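Side-chain contacts in IS607 family transposase IS1535 (Mycobacterium tuberculosis, PDB 6DGB), which is a serine recombinase, present here as its C-terminal catalytic domain, that probably binds DNA and exchanges its strands during transposition: residues A[21-24]-A[29-32]; A[39-44]-A[48-53]; A[107-112]-A[124-129]. One frame throughout, in Å; residues are numbered along the deposited sequence.

Interaction 1: A[21-24]-A[29-32]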
loop_
_atom_site.group_PDB
_atom_site.type_symbol
_atom_site.label_atom_id
_atom_site.label_comp_id
_atom_site.label_asym_id
_atom_site.label_seq_id
_atom_site.Cartn_x
_atom_site.Cartn_y
_atom_site.Cartn_z
ATOM N N VAL A 21 17.490 -5.541 13.195
ATOM C CA VAL A 21 18.791 -4.862 13.154
ATOM C C VAL A 21 19.920 -5.893 13.069
ATOM O O VAL A 21 20.848 -5.701 12.287
ATOM C CB VAL A 21 18.962 -3.890 14.360
ATOM C CG1 VAL A 21 20.369 -3.293 14.441
ATOM C CG2 VAL A 21 17.931 -2.778 14.308
ATOM N N ALA A 22 19.825 -6.995 13.843
ATOM C CA ALA A 22 20.833 -8.054 13.860
ATOM C C ALA A 22 20.931 -8.765 12.499
ATOM O O ALA A 22 22.021 -8.821 11.912
ATOM C CB ALA A 22 20.555 -9.046 14.982
ATOM N N ARG A 23 19.788 -9.250 11.971
ATOM C CA ARG A 23 19.764 -9.895 10.662
ATOM C C ARG A 23 20.252 -8.911 9.559
ATOM O O ARG A 23 21.104 -9.312 8.763
ATOM C CB ARG A 23 18.394 -10.548 10.383
ATOM C CG ARG A 23 18.183 -11.096 8.949
ATOM C CD ARG A 23 19.066 -12.287 8.560
ATOM N NE ARG A 23 19.445 -12.225 7.146
ATOM C CZ ARG A 23 20.685 -12.376 6.686
ATOM N NH1 ARG A 23 21.683 -12.653 7.520
ATOM N NH2 ARG A 23 20.936 -12.273 5.383
ATOM N N LEU A 24 19.834 -7.611 9.612
ATOM C CA LEU A 24 20.243 -6.551 8.666
ATOM C C LEU A 24 21.735 -6.207 8.652
ATOM O O LEU A 24 22.270 -5.903 7.583
ATOM C CB LEU A 24 19.440 -5.267 8.860
ATOM C CG LEU A 24 17.982 -5.281 8.375
ATOM C CD1 LEU A 24 17.377 -3.927 8.488
ATOM C CD2 LEU A 24 17.861 -5.786 6.970
ATOM N N THR A 29 27.444 -6.879 6.618
ATOM C CA THR A 29 28.830 -7.314 6.864
ATOM C C THR A 29 29.276 -8.458 5.955
ATOM O O THR A 29 30.470 -8.552 5.652
ATOM C CB THR A 29 29.119 -7.652 8.346
ATOM O OG1 THR A 29 28.367 -8.781 8.768
ATOM C CG2 THR A 29 28.899 -6.483 9.286
ATOM N N GLU A 30 28.327 -9.336 5.535
ATOM C CA GLU A 30 28.572 -10.463 4.621
ATOM C C GLU A 30 29.087 -9.972 3.272
ATOM O O GLU A 30 29.873 -10.671 2.645
ATOM C CB GLU A 30 27.295 -11.266 4.399
ATOM C CG GLU A 30 27.074 -12.350 5.432
ATOM C CD GLU A 30 25.708 -13.011 5.402
ATOM O OE1 GLU A 30 24.995 -12.882 4.378
ATOM O OE2 GLU A 30 25.355 -13.673 6.404
ATOM N N ARG A 31 28.638 -8.779 2.824
ATOM C CA ARG A 31 29.054 -8.149 1.563
ATOM C C ARG A 31 30.023 -6.968 1.805
ATOM O O ARG A 31 30.209 -6.132 0.900
ATOM C CB ARG A 31 27.834 -7.629 0.829
ATOM C CG ARG A 31 26.837 -8.688 0.474
ATOM C CD ARG A 31 25.506 -8.264 1.009
ATOM N NE ARG A 31 24.397 -9.071 0.495
ATOM C CZ ARG A 31 24.002 -10.224 1.025
ATOM N NH1 ARG A 31 24.667 -10.757 2.046
ATOM N NH2 ARG A 31 22.982 -10.888 0.497
ATOM N N ASP A 32 30.630 -6.912 3.038
ATOM C CA ASP A 32 31.488 -5.846 3.571
ATOM C C ASP A 32 31.050 -4.496 2.992
ATOM O O ASP A 32 31.714 -3.935 2.114
ATOM C CB ASP A 32 32.989 -6.143 3.399
#

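Interaction 2: A[39-44]-A[48-53]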
loop_
_atom_site.group_PDB
_atom_site.type_symbol
_atom_site.label_atom_id
_atom_site.label_comp_id
_atom_site.label_asym_id
_atom_site.label_seq_id
_atom_site.Cartn_x
_atom_site.Cartn_y
_atom_site.Cartn_z
ATOM N N VAL A 39 17.952 2.306 10.315
ATOM C CA VAL A 39 16.719 3.006 10.679
ATOM C C VAL A 39 15.681 2.108 11.319
ATOM O O VAL A 39 15.193 1.185 10.676
ATOM C CB VAL A 39 16.111 3.784 9.470
ATOM C CG1 VAL A 39 14.815 4.489 9.860
ATOM C CG2 VAL A 39 17.112 4.762 8.866
ATOM N N CYS A 40 15.281 2.435 12.554
ATOM C CA CYS A 40 14.270 1.704 13.304
ATOM C C CYS A 40 13.051 2.574 13.400
ATOM O O CYS A 40 13.163 3.721 13.832
ATOM C CB CYS A 40 14.796 1.335 14.686
ATOM S SG CYS A 40 16.194 0.184 14.668
ATOM N N GLU A 41 11.891 2.043 13.035
ATOM C CA GLU A 41 10.652 2.789 13.080
ATOM C C GLU A 41 9.563 1.998 13.803
ATOM O O GLU A 41 9.523 0.772 13.708
ATOM C CB GLU A 41 10.236 3.087 11.620
ATOM C CG GLU A 41 8.890 3.780 11.394
ATOM C CD GLU A 41 8.907 4.927 10.397
ATOM O OE1 GLU A 41 9.155 4.671 9.196
ATOM O OE2 GLU A 41 8.634 6.080 10.806
ATOM N N VAL A 42 8.664 2.716 14.511
ATOM C CA VAL A 42 7.443 2.184 15.152
ATOM C C VAL A 42 6.272 2.850 14.391
ATOM O O VAL A 42 6.199 4.085 14.296
ATOM C CB VAL A 42 7.355 2.397 16.690
ATOM C CG1 VAL A 42 6.396 1.389 17.327
ATOM C CG2 VAL A 42 8.728 2.311 17.346
ATOM N N GLY A 43 5.438 2.039 13.767
ATOM C CA GLY A 43 4.361 2.566 12.942
ATOM C C GLY A 43 3.572 1.501 12.218
ATOM O O GLY A 43 3.934 0.322 12.258
ATOM N N SER A 44 2.475 1.932 11.556
ATOM C CA SER A 44 1.494 1.114 10.831
ATOM C C SER A 44 2.071 0.423 9.606
ATOM O O SER A 44 2.751 1.060 8.805
ATOM C CB SER A 44 0.307 1.987 10.422
ATOM O OG SER A 44 -0.446 1.485 9.324
ATOM N N GLY A 48 -1.262 4.351 8.334
ATOM C CA GLY A 48 -0.738 5.394 9.200
ATOM C C GLY A 48 0.678 5.838 8.879
ATOM O O GLY A 48 1.529 5.017 8.482
ATOM N N LYS A 49 0.933 7.161 9.099
ATOM C CA LYS A 49 2.191 7.898 8.864
ATOM C C LYS A 49 3.471 7.243 9.428
ATOM O O LYS A 49 3.488 6.714 10.545
ATOM C CB LYS A 49 2.103 9.347 9.369
ATOM N N ARG A 50 4.540 7.311 8.624
ATOM C CA ARG A 50 5.866 6.795 8.909
ATOM C C ARG A 50 6.856 7.758 8.298
ATOM O O ARG A 50 7.215 7.635 7.121
ATOM C CB ARG A 50 6.023 5.382 8.370
ATOM C CG ARG A 50 5.660 4.378 9.432
ATOM C CD ARG A 50 4.811 3.290 8.882
ATOM N NE ARG A 50 5.637 2.303 8.193
ATOM C CZ ARG A 50 5.344 1.732 7.028
ATOM N NH1 ARG A 50 4.220 2.048 6.383
ATOM N NH2 ARG A 50 6.166 0.838 6.501
ATOM N N PRO A 51 7.225 8.789 9.087
ATOM C CA PRO A 51 8.103 9.856 8.562
ATOM C C PRO A 51 9.539 9.457 8.289
ATOM O O PRO A 51 10.206 10.152 7.526
ATOM C CB PRO A 51 8.011 10.943 9.628
ATOM C CG PRO A 51 7.692 10.189 10.882
ATOM C CD PRO A 51 6.798 9.070 10.473
ATOM N N LYS A 52 10.015 8.370 8.937
ATOM C CA LYS A 52 11.366 7.837 8.751
ATOM C C LYS A 52 11.470 7.212 7.345
ATOM O O LYS A 52 12.447 7.491 6.644
ATOM C CB LYS A 52 11.715 6.812 9.829
ATOM C CG LYS A 52 11.801 7.413 11.227
ATOM C CD LYS A 52 12.726 6.610 12.134
ATOM C CE LYS A 52 13.068 7.317 13.424
ATOM N NZ LYS A 52 14.262 6.712 14.088
ATOM N N LEU A 53 10.428 6.433 6.914
ATOM C CA LEU A 53 10.357 5.807 5.587
ATOM C C LEU A 53 10.068 6.839 4.498
ATOM O O LEU A 53 10.545 6.692 3.367
ATOM C CB LEU A 53 9.347 4.642 5.538
ATOM C CG LEU A 53 9.261 3.843 4.225
ATOM C CD1 LEU A 53 10.583 3.180 3.858
ATOM C CD2 LEU A 53 8.212 2.808 4.317
#

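Interaction 3: A[107-112]-A[124-129]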
loop_
_atom_site.group_PDB
_atom_site.type_symbol
_atom_site.label_atom_id
_atom_site.label_comp_id
_atom_site.label_asym_id
_atom_site.label_seq_id
_atom_site.Cartn_x
_atom_site.Cartn_y
_atom_site.Cartn_z
ATOM N N ASP A 107 -2.902 -5.740 12.363
ATOM C CA ASP A 107 -3.068 -5.053 11.077
ATOM C C ASP A 107 -4.459 -5.326 10.508
ATOM O O ASP A 107 -4.993 -4.480 9.794
ATOM C CB ASP A 107 -1.925 -5.381 10.077
ATOM C CG ASP A 107 -0.626 -4.578 10.264
ATOM O OD1 ASP A 107 -0.513 -3.823 11.269
ATOM O OD2 ASP A 107 0.278 -4.715 9.431
ATOM N N MET A 108 -5.070 -6.475 10.881
ATOM C CA MET A 108 -6.429 -6.888 10.487
ATOM C C MET A 108 -7.442 -5.954 11.185
ATOM O O MET A 108 -8.438 -5.548 10.583
ATOM C CB MET A 108 -6.667 -8.351 10.901
ATOM C CG MET A 108 -7.549 -9.144 9.960
ATOM S SD MET A 108 -7.186 -10.944 9.931
ATOM C CE MET A 108 -7.946 -11.484 11.476
ATOM N N ILE A 109 -7.148 -5.582 12.452
ATOM C CA ILE A 109 -7.967 -4.667 13.249
ATOM C C ILE A 109 -7.843 -3.232 12.721
ATOM O O ILE A 109 -8.882 -2.620 12.504
ATOM C CB ILE A 109 -7.697 -4.797 14.776
ATOM C CG1 ILE A 109 -7.985 -6.240 15.255
ATOM C CG2 ILE A 109 -8.526 -3.775 15.581
ATOM C CD1 ILE A 109 -7.388 -6.636 16.536
ATOM N N GLU A 110 -6.618 -2.688 12.498
ATOM C CA GLU A 110 -6.478 -1.307 11.996
ATOM C C GLU A 110 -7.080 -1.122 10.587
ATOM O O GLU A 110 -7.584 -0.036 10.299
ATOM C CB GLU A 110 -5.044 -0.749 12.092
ATOM C CG GLU A 110 -4.028 -1.281 11.085
ATOM C CD GLU A 110 -2.558 -1.127 11.459
ATOM O OE1 GLU A 110 -2.153 -1.618 12.539
ATOM O OE2 GLU A 110 -1.796 -0.572 10.636
ATOM N N VAL A 111 -7.112 -2.195 9.759
ATOM C CA VAL A 111 -7.727 -2.197 8.422
ATOM C C VAL A 111 -9.242 -2.106 8.570
ATOM O O VAL A 111 -9.860 -1.210 7.991
ATOM C CB VAL A 111 -7.302 -3.443 7.575
ATOM C CG1 VAL A 111 -8.307 -3.762 6.470
ATOM C CG2 VAL A 111 -5.921 -3.258 6.973
ATOM N N LEU A 112 -9.831 -3.059 9.305
ATOM C CA LEU A 112 -11.258 -3.128 9.546
ATOM C C LEU A 112 -11.778 -1.893 10.265
ATOM O O LEU A 112 -12.864 -1.449 9.913
ATOM C CB LEU A 112 -11.620 -4.396 10.320
ATOM C CG LEU A 112 -11.840 -5.663 9.511
ATOM C CD1 LEU A 112 -11.489 -6.897 10.344
ATOM C CD2 LEU A 112 -13.291 -5.732 8.982
ATOM N N GLY A 124 -17.652 3.816 17.449
ATOM C CA GLY A 124 -17.570 2.374 17.666
ATOM C C GLY A 124 -16.920 1.561 16.558
ATOM O O GLY A 124 -16.975 0.336 16.611
ATOM N N ALA A 125 -16.270 2.208 15.568
ATOM C CA ALA A 125 -15.632 1.533 14.427
ATOM C C ALA A 125 -14.598 0.447 14.820
ATOM O O ALA A 125 -14.476 -0.570 14.120
ATOM C CB ALA A 125 -15.018 2.556 13.473
ATOM N N ARG A 126 -13.871 0.657 15.927
ATOM C CA ARG A 126 -12.897 -0.307 16.424
ATOM C C ARG A 126 -13.595 -1.499 17.121
ATOM O O ARG A 126 -13.142 -2.638 16.996
ATOM C CB ARG A 126 -11.867 0.359 17.340
ATOM C CG ARG A 126 -10.723 -0.584 17.648
ATOM C CD ARG A 126 -9.497 0.088 18.180
ATOM N NE ARG A 126 -8.310 -0.620 17.719
ATOM C CZ ARG A 126 -7.666 -1.560 18.402
ATOM N NH1 ARG A 126 -8.081 -1.914 19.614
ATOM N NH2 ARG A 126 -6.593 -2.145 17.880
ATOM N N ASN A 127 -14.718 -1.241 17.806
ATOM C CA ASN A 127 -15.502 -2.296 18.434
ATOM C C ASN A 127 -16.096 -3.235 17.367
ATOM O O ASN A 127 -16.097 -4.442 17.581
ATOM C CB ASN A 127 -16.573 -1.703 19.341
ATOM C CG ASN A 127 -16.014 -1.008 20.573
ATOM O OD1 ASN A 127 -14.950 -1.370 21.119
ATOM N ND2 ASN A 127 -16.746 -0.011 21.050
ATOM N N ARG A 128 -16.510 -2.686 16.194
ATOM C CA ARG A 128 -17.021 -3.419 15.025
ATOM C C ARG A 128 -15.890 -4.306 14.501
ATOM O O ARG A 128 -16.074 -5.513 14.419
ATOM C CB ARG A 128 -17.462 -2.458 13.898
ATOM C CG ARG A 128 -18.657 -1.583 14.199
ATOM C CD ARG A 128 -18.872 -0.615 13.051
ATOM N NE ARG A 128 -20.041 0.230 13.267
ATOM C CZ ARG A 128 -21.264 -0.058 12.825
ATOM N NH1 ARG A 128 -21.482 -1.172 12.135
ATOM N NH2 ARG A 128 -22.274 0.771 13.055
ATOM N N ALA A 129 -14.715 -3.711 14.188
ATOM C CA ALA A 129 -13.502 -4.399 13.744
ATOM C C ALA A 129 -13.095 -5.536 14.696
ATOM O O ALA A 129 -12.609 -6.565 14.228
ATOM C CB ALA A 129 -12.363 -3.405 13.642
#

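Interaction 1: A[21-24]-A[29-32]
R23 leaves the helix with CG turned opposite its backbone N (chi1 172°), a course that starts off away from E30; the chain then bends at chi2 and chi3 and brings the guanidinium back toward the end of the helix. E30 does the reverse: its side chain sets out toward R23, CG stands beside the backbone N (chi1 -87°), and the rest of the chain runs out extended. Both residues sit on helix 14-30, the crossover helix of the beta-alpha-beta unit that joins strand 3-8 to strand 37-42, and they are seven positions apart. The two chains cross nearly at right angles. E30 OE2 comes in at the edge of the R23 guanidinium, close to its plane, but stays 4.0 Å from NH1, so this is a long salt bridge with no hydrogen bond in it. The two flat groups are turned 39° from each other.

The other oxygen of the carboxylate serves a second arginine. R31 NH1 donates to E30 OE1 over 3.2 Å, a weak, bent hydrogen bond within a salt bridge, and R31 also makes a cation-pi contact with W27. One carboxylate therefore lies between two guanidinium groups, an ionic network at the surface. The R23 side chain also touches E68 and D96, acidic residues in loops, so E30 is not the sole acidic neighbour of this arginine.

Just beyond, the helix ends in a Schellman motif. D32, the C-prime residue, takes a positive phi, which turns the chain out of the helix. V21, earlier on the helix, packs on V38 and C40 of strand 37-42, while E30 is exposed. The turn itself is marked by a weak backbone bond from D32 N to T29 O, 3.1 Å long.

Interaction 2: A[39-44]-A[48-53]
Over one face of the R50 guanidinium lies the carbonyl oxygen of S44, 3.0 Å from NH1; because it sits above the plane, no N-H points at it and the approach is not a hydrogen bond. The E41 carboxylate lies oblique to the same guanidinium, the planes 60° apart; the opposite charges are near but beyond a salt bridge, and no N-H points at the oxygen. The touch is with the aliphatic chain, E41 CD lying 3.4 Å from R50 CG. R50 NH2 instead donates to the carbonyl oxygen of L73.

Each oxygen of the E41 carboxylate takes a backbone N-H. K52 N donates to OE2 on its syn side, somewhat out of the carboxylate plane, 3.3 Å away and at 155°, while L53 N makes a weaker, more bent bond to OE1 at 3.2 Å. The hydroxyl of Y5 also hydrogen-bonds OE1. R50 is the N-cap residue of helix 51-58 and P51 has no N-H, and a glutamate from strand 37-42 takes the N-H groups of K52 and L53. This joins strand to helix in the beta-alpha-beta unit 37-42, 51-58, 64-67, at the edge of the chain's parallel sheet.

K52 runs past E41 in the opposite sense, its extended chain passing V39, where CD lies 3.7 Å from V39 CG1. At its end NZ donates to C40 O across 3.2 Å, approaching the carbonyl nearly end-on, slightly tilted from its plane.

At the far end, S44 OG, swung away from its own backbone N (chi1 158°), receives a weak bond from G48 N at 3.1 Å. The same hydroxyl hydrogen-bonds to E110 OE2 and to L46 N, which links this loop to helix 104-120. H80 of the second subunit packs against the side chains of R50 and L53.

Interaction 3: A[107-112]-A[124-129]
L112 and A129 make the tight part of this contact: their CB atoms are 3.5 Å apart, and their CA atoms, at 4.9 Å, are the nearest pair between the two backbones. A129 CB points into helix 104-120, meeting L112 at its first side-chain carbon and lying 3.7 Å from the backbone oxygen of I109. I109 CG2 comes up on A129 less closely, at 4.3 Å from its CB. A methyl group is thus fitted among L112, I109 and the helix backbone, and the axes of the two short helical segments approach to 8.6 Å. The angle between their directions is 132°, so they cross steeply, nearer antiparallel than parallel, as consecutive helices whose second begins after G124, the N-cap residue with positive phi. M130 and V133, further along helix 125-135, continue the apolar surface around I109.

The other side is the exposed one. R126 sets out alongside the other helix, CG opposite its backbone N (chi1 -170°), and bends at chi3, which lays its guanidinium over I109. One face is met by CG2 of I109, nearest to R126 NH2 at 3.4 Å, and the two chains cross at a slant. This is a flat cation resting on a methyl branch, with no acceptor of helix segment 107-112 at its N-H groups: E110 OE1 stays 7.0 Å from NH2. R126 is itself exposed, whereas I109, L112 and A129 are buried.

Helix 104-120 also takes part in the dimer: L112 packs on L112 and V111 on V111 of the second subunit. Between segments 107-112 and 124-129 no hydrogen bond or salt bridge forms, so what joins these two segments is apolar contact, with R126 adding its guanidinium face rather than a directed bond.

Overall arrangement
Interaction 1 is a surface contact made by charge alone, interaction 3 a buried one made almost wholly by apolar carbon, and interaction 2, partly buried near the chain's centre, mixes directed hydrogen bonds with aliphatic packing. Interactions 1 and 3 lie on opposite sides of that centre, their nearest atoms about 17 Å apart. Interaction 2 touches both, by packing against the segments of interaction 1 and by a probable hydrogen bond to those of interaction 3. Interaction 1 stays within one helix, interaction 2 joins a strand to the next helix, and interaction 3 joins two helices. Interactions 2 and 3 also meet the second subunit; interaction 1 does not.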